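TbiB1 (Thermobaculum terrenum, PDB 5V1V) binds the leader peptide of a lasso-peptide precursor, probably presenting it to the maturation enzymes as a PqqD-like RiPP recognition element. Local coordinates at residues 6-19 against 31-44. Sequence-based numbering, arbitrary orientation.
Sequences ISDAVVSAHIDDEV and GLDAVGSRIWSLLE. With ZN (zinc ion), chain E.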
loop_
_atom_site.group_PDB
_atom_site.type_symbol
_atom_site.label_atom_id
_atom_site.label_comp_id
_atom_site.label_asym_id
_atom_site.label_seq_id
_atom_site.Cartn_x
_atom_site.Cartn_y
_atom_site.Cartn_z
ATOM N N ILE A 6 2.798 -7.522 -4.811
ATOM C CA ILE A 6 1.632 -7.896 -4.018
ATOM C C ILE A 6 1.514 -9.425 -3.936
ATOM O O ILE A 6 1.768 -10.137 -4.919
ATOM C CB ILE A 6 0.356 -7.273 -4.614
ATOM C CG1 ILE A 6 0.425 -5.753 -4.444
ATOM C CG2 ILE A 6 -0.908 -7.895 -4.016
ATOM C CD1 ILE A 6 -0.592 -5.031 -5.282
ATOM N N SER A 7 1.155 -9.936 -2.758
ATOM C CA SER A 7 0.949 -11.367 -2.595
ATOM C C SER A 7 -0.121 -11.881 -3.558
ATOM O O SER A 7 -1.174 -11.247 -3.731
ATOM C CB SER A 7 0.536 -11.690 -1.160
ATOM O OG SER A 7 0.020 -13.004 -1.054
ATOM N N ASP A 8 0.134 -13.058 -4.136
ATOM C CA ASP A 8 -0.834 -13.706 -5.019
ATOM C C ASP A 8 -2.100 -14.141 -4.282
ATOM O O ASP A 8 -3.094 -14.494 -4.913
ATOM C CB ASP A 8 -0.201 -14.915 -5.717
ATOM C CG ASP A 8 0.815 -14.519 -6.769
ATOM O OD1 ASP A 8 0.640 -13.464 -7.416
ATOM O OD2 ASP A 8 1.792 -15.277 -6.947
ATOM N N ALA A 9 -2.064 -14.119 -2.952
ATOM C CA ALA A 9 -3.213 -14.504 -2.135
ATOM C C ALA A 9 -4.172 -13.354 -1.812
ATOM O O ALA A 9 -5.190 -13.559 -1.162
ATOM C CB ALA A 9 -2.748 -15.183 -0.857
ATOM N N VAL A 10 -3.854 -12.156 -2.289
ATOM C CA VAL A 10 -4.621 -10.958 -1.949
ATOM C C VAL A 10 -5.606 -10.576 -3.052
ATOM O O VAL A 10 -5.244 -10.507 -4.233
ATOM C CB VAL A 10 -3.686 -9.772 -1.612
ATOM C CG1 VAL A 10 -4.480 -8.505 -1.341
ATOM C CG2 VAL A 10 -2.852 -10.099 -0.389
ATOM N N VAL A 11 -6.855 -10.358 -2.641
ATOM C CA VAL A 11 -7.901 -9.799 -3.494
ATOM C C VAL A 11 -8.072 -8.311 -3.136
ATOM O O VAL A 11 -8.146 -7.968 -1.956
ATOM C CB VAL A 11 -9.241 -10.553 -3.283
ATOM C CG1 VAL A 11 -10.362 -9.920 -4.092
ATOM C CG2 VAL A 11 -9.110 -12.028 -3.651
ATOM N N SER A 12 -8.136 -7.442 -4.145
ATOM C CA SER A 12 -8.316 -6.004 -3.929
ATOM C C SER A 12 -9.670 -5.559 -4.458
ATOM O O SER A 12 -10.031 -5.865 -5.594
ATOM C CB SER A 12 -7.223 -5.196 -4.633
ATOM O OG SER A 12 -5.938 -5.595 -4.227
ATOM N N ALA A 13 -10.406 -4.825 -3.627
ATOM C CA ALA A 13 -11.735 -4.331 -3.975
ATOM C C ALA A 13 -11.745 -2.813 -3.816
ATOM O O ALA A 13 -11.782 -2.309 -2.699
ATOM C CB ALA A 13 -12.781 -4.966 -3.066
ATOM N N HIS A 14 -11.710 -2.084 -4.927
ATOM C CA HIS A 14 -11.724 -0.626 -4.871
ATOM C C HIS A 14 -13.128 -0.096 -4.694
ATOM O O HIS A 14 -14.071 -0.557 -5.339
ATOM C CB HIS A 14 -11.147 -0.023 -6.143
ATOM C CG HIS A 14 -9.677 -0.217 -6.291
ATOM N ND1 HIS A 14 -8.755 0.716 -5.870
ATOM C CD2 HIS A 14 -8.969 -1.232 -6.829
ATOM C CE1 HIS A 14 -7.538 0.278 -6.137
ATOM N NE2 HIS A 14 -7.641 -0.903 -6.721
ATOM N N ILE A 15 -13.251 0.888 -3.814
ATOM C CA ILE A 15 -14.510 1.581 -3.591
ATOM C C ILE A 15 -14.168 3.061 -3.436
ATOM O O ILE A 15 -13.594 3.462 -2.421
ATOM C CB ILE A 15 -15.257 1.009 -2.364
ATOM C CG1 ILE A 15 -15.604 -0.467 -2.607
ATOM C CG2 ILE A 15 -16.529 1.798 -2.080
ATOM C CD1 ILE A 15 -15.863 -1.281 -1.362
ATOM N N ASP A 16 -14.489 3.839 -4.473
ATOM C CA ASP A 16 -14.152 5.272 -4.594
ATOM C C ASP A 16 -13.318 5.859 -3.445
ATOM O O ASP A 16 -13.837 6.088 -2.346
ATOM C CB ASP A 16 -15.429 6.097 -4.821
ATOM C CG ASP A 16 -15.144 7.521 -5.290
ATOM O OD1 ASP A 16 -14.075 7.768 -5.892
ATOM O OD2 ASP A 16 -16.007 8.397 -5.061
ATOM N N ASP A 17 -12.036 6.105 -3.730
ATOM C CA ASP A 17 -11.040 6.648 -2.777
ATOM C C ASP A 17 -10.282 5.535 -2.056
ATOM O O ASP A 17 -9.065 5.618 -1.861
ATOM C CB ASP A 17 -11.672 7.638 -1.767
ATOM C CG ASP A 17 -10.647 8.270 -0.815
ATOM O OD1 ASP A 17 -9.481 8.487 -1.220
ATOM O OD2 ASP A 17 -11.013 8.562 0.352
ATOM N N GLU A 18 -11.008 4.483 -1.692
ATOM C CA GLU A 18 -10.490 3.457 -0.802
ATOM C C GLU A 18 -10.274 2.117 -1.503
ATOM O O GLU A 18 -10.730 1.897 -2.627
ATOM C CB GLU A 18 -11.434 3.275 0.393
ATOM C CG GLU A 18 -11.556 4.496 1.299
ATOM C CD GLU A 18 -12.571 4.315 2.417
ATOM O OE1 GLU A 18 -13.606 3.650 2.193
ATOM O OE2 GLU A 18 -12.337 4.847 3.525
ATOM N N VAL A 19 -9.559 1.230 -0.821
ATOM C CA VAL A 19 -9.407 -0.154 -1.260
ATOM C C VAL A 19 -9.593 -1.053 -0.053
ATOM O O VAL A 19 -9.024 -0.803 1.009
ATOM C CB VAL A 19 -8.007 -0.478 -1.835
ATOM C CG1 VAL A 19 -8.077 -1.745 -2.681
ATOM C CG2 VAL A 19 -7.450 0.668 -2.655
ATOM N N GLY A 31 -8.203 -2.092 5.159
ATOM C CA GLY A 31 -8.609 -0.935 4.390
ATOM C C GLY A 31 -7.453 0.011 4.153
ATOM O O GLY A 31 -6.585 0.176 5.013
ATOM N N LEU A 32 -7.451 0.610 2.969
ATOM C CA LEU A 32 -6.527 1.668 2.609
ATOM C C LEU A 32 -7.326 2.848 2.108
ATOM O O LEU A 32 -8.398 2.689 1.533
ATOM C CB LEU A 32 -5.574 1.213 1.500
ATOM C CG LEU A 32 -4.667 0.013 1.778
ATOM C CD1 LEU A 32 -3.926 -0.381 0.514
ATOM C CD2 LEU A 32 -3.692 0.349 2.892
ATOM N N ASP A 33 -6.787 4.038 2.326
ATOM C CA ASP A 33 -7.414 5.260 1.839
ATOM C C ASP A 33 -6.353 6.211 1.309
ATOM O O ASP A 33 -5.165 6.021 1.555
ATOM C CB ASP A 33 -8.260 5.932 2.936
ATOM C CG ASP A 33 -7.424 6.451 4.102
ATOM O OD1 ASP A 33 -6.305 5.942 4.324
ATOM O OD2 ASP A 33 -7.898 7.368 4.807
ATOM N N ALA A 34 -6.791 7.214 0.550
ATOM C CA ALA A 34 -5.932 8.309 0.101
ATOM C C ALA A 34 -4.570 7.846 -0.433
ATOM O O ALA A 34 -4.513 7.137 -1.437
ATOM C CB ALA A 34 -5.773 9.339 1.217
ATOM N N VAL A 35 -3.487 8.252 0.231
ATOM C CA VAL A 35 -2.141 7.940 -0.240
ATOM C C VAL A 35 -1.852 6.433 -0.185
ATOM O O VAL A 35 -1.232 5.897 -1.096
ATOM C CB VAL A 35 -1.053 8.746 0.515
ATOM C CG1 VAL A 35 0.341 8.393 0.007
ATOM C CG2 VAL A 35 -1.295 10.248 0.394
ATOM N N GLY A 36 -2.311 5.758 0.866
ATOM C CA GLY A 36 -2.148 4.297 0.960
ATOM C C GLY A 36 -2.767 3.568 -0.218
ATOM O O GLY A 36 -2.171 2.638 -0.779
ATOM N N SER A 37 -3.975 3.997 -0.586
ATOM C CA SER A 37 -4.669 3.439 -1.742
ATOM C C SER A 37 -3.912 3.712 -3.033
ATOM O O SER A 37 -3.818 2.843 -3.901
ATOM C CB SER A 37 -6.084 4.000 -1.844
ATOM O OG SER A 37 -6.873 3.535 -0.774
ATOM N N ARG A 38 -3.365 4.921 -3.158
ATOM C CA ARG A 38 -2.587 5.265 -4.339
ATOM C C ARG A 38 -1.321 4.411 -4.446
ATOM O O ARG A 38 -1.003 3.900 -5.525
ATOM C CB ARG A 38 -2.239 6.756 -4.375
ATOM C CG ARG A 38 -1.470 7.170 -5.624
ATOM C CD ARG A 38 -2.294 7.092 -6.901
ATOM N NE ARG A 38 -1.487 7.486 -8.051
ATOM C CZ ARG A 38 -1.332 6.779 -9.167
ATOM N NH1 ARG A 38 -1.958 5.619 -9.334
ATOM N NH2 ARG A 38 -0.562 7.254 -10.134
ATOM N N ILE A 39 -0.606 4.261 -3.332
ATOM C CA ILE A 39 0.562 3.384 -3.294
ATOM C C ILE A 39 0.171 1.958 -3.692
ATOM O O ILE A 39 0.864 1.333 -4.494
ATOM C CB ILE A 39 1.262 3.421 -1.924
ATOM C CG1 ILE A 39 1.875 4.808 -1.712
ATOM C CG2 ILE A 39 2.325 2.327 -1.851
ATOM C CD1 ILE A 39 2.225 5.092 -0.267
ATOM N N TRP A 40 -0.941 1.448 -3.158
ATOM C CA TRP A 40 -1.373 0.106 -3.514
ATOM C C TRP A 40 -1.612 -0.023 -5.018
ATOM O O TRP A 40 -1.174 -0.985 -5.652
ATOM C CB TRP A 40 -2.617 -0.270 -2.724
ATOM C CG TRP A 40 -3.015 -1.697 -2.938
ATOM C CD1 TRP A 40 -3.978 -2.156 -3.795
ATOM C CD2 TRP A 40 -2.439 -2.859 -2.318
ATOM N NE1 TRP A 40 -4.038 -3.526 -3.740
ATOM C CE2 TRP A 40 -3.118 -3.983 -2.835
ATOM C CE3 TRP A 40 -1.435 -3.058 -1.361
ATOM C CZ2 TRP A 40 -2.823 -5.291 -2.441
ATOM C CZ3 TRP A 40 -1.139 -4.370 -0.966
ATOM C CH2 TRP A 40 -1.835 -5.466 -1.510
ATOM N N SER A 41 -2.280 0.971 -5.596
ATOM C CA SER A 41 -2.542 0.957 -7.031
ATOM C C SER A 41 -1.253 0.916 -7.855
ATOM O O SER A 41 -1.173 0.216 -8.873
ATOM C CB SER A 41 -3.405 2.147 -7.436
ATOM O OG SER A 41 -4.692 2.047 -6.858
ATOM N N LEU A 42 -0.238 1.647 -7.401
ATOM C CA LEU A 42 1.064 1.635 -8.063
ATOM C C LEU A 42 1.767 0.282 -7.907
ATOM O O LEU A 42 2.387 -0.212 -8.846
ATOM C CB LEU A 42 1.941 2.779 -7.541
ATOM C CG LEU A 42 1.459 4.187 -7.919
ATOM C CD1 LEU A 42 1.960 5.238 -6.938
ATOM C CD2 LEU A 42 1.861 4.537 -9.343
ATOM N N LEU A 43 1.664 -0.320 -6.718
ATOM C CA LEU A 43 2.181 -1.678 -6.519
ATOM C C LEU A 43 1.484 -2.676 -7.450
ATOM O O LEU A 43 2.123 -3.573 -8.007
ATOM C CB LEU A 43 2.032 -2.123 -5.064
ATOM C CG LEU A 43 2.948 -1.437 -4.052
ATOM C CD1 LEU A 43 2.444 -1.748 -2.652
ATOM C CD2 LEU A 43 4.404 -1.849 -4.212
ATOM N N GLU A 44 0.174 -2.523 -7.619
ATOM C CA GLU A 44 -0.584 -3.377 -8.536
ATOM C C GLU A 44 -0.041 -3.323 -9.962
ATOM O O GLU A 44 -0.095 -4.320 -10.688
ATOM C CB GLU A 44 -2.069 -3.012 -8.510
ATOM C CG GLU A 44 -2.757 -3.410 -7.218
ATOM C CD GLU A 44 -4.218 -3.024 -7.170
ATOM O OE1 GLU A 44 -4.543 -1.850 -7.429
ATOM O OE2 GLU A 44 -5.045 -3.894 -6.840
HETATM ZN ZN ZN E . -6.388 -1.633 -8.014
HETATM O O HOH W 1 2.625 -6.231 -7.469
HETATM O O HOH W 2 -6.551 7.390 -3.244
HETATM O O HOH W 3 -5.919 -0.279 -9.335
#
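I6 lays its CD1 over one face of the W40 indole, 3.8 Å from the centroid of the six-membered ring, while the other arm of this branched side chain, CG2, anti to the backbone N, meets the rim at W40 CZ2 (3.6 Å). V10 adds CG1 at 3.8 Å from W40 CZ2. Farther along strand 10-15, the small hydroxyl of S12 suits the indole edge: W40 NE1 donates to S12 OG (2.9 Å, 145°), with the oxygen 16° out of the ring plane. A leucine in place of W40 would probably leave S12 OG without this donor and I6 without a flat surface to pack on. H14 and E44, whose imidazole nitrogen and carboxylate oxygen are natural zinc ligands, approach from opposite directions to grip one zinc ion through H14 NE2 and E44 OE1, each at 1.9 Å, with a water as a further ligand; V19 CG1 lies over the imidazole face. V19, beta-branched as suits a buried strand position, pairs with L32, V19 N donating to L32 O at 3.0 Å and L32 N returning the bond to V19 O. A three-stranded antiparallel sheet packed against a helix, here 34-44, belongs to the winged helix-turn-helix fold of PqqD-like proteins, and G31 extends that sheet to the bound leader peptide.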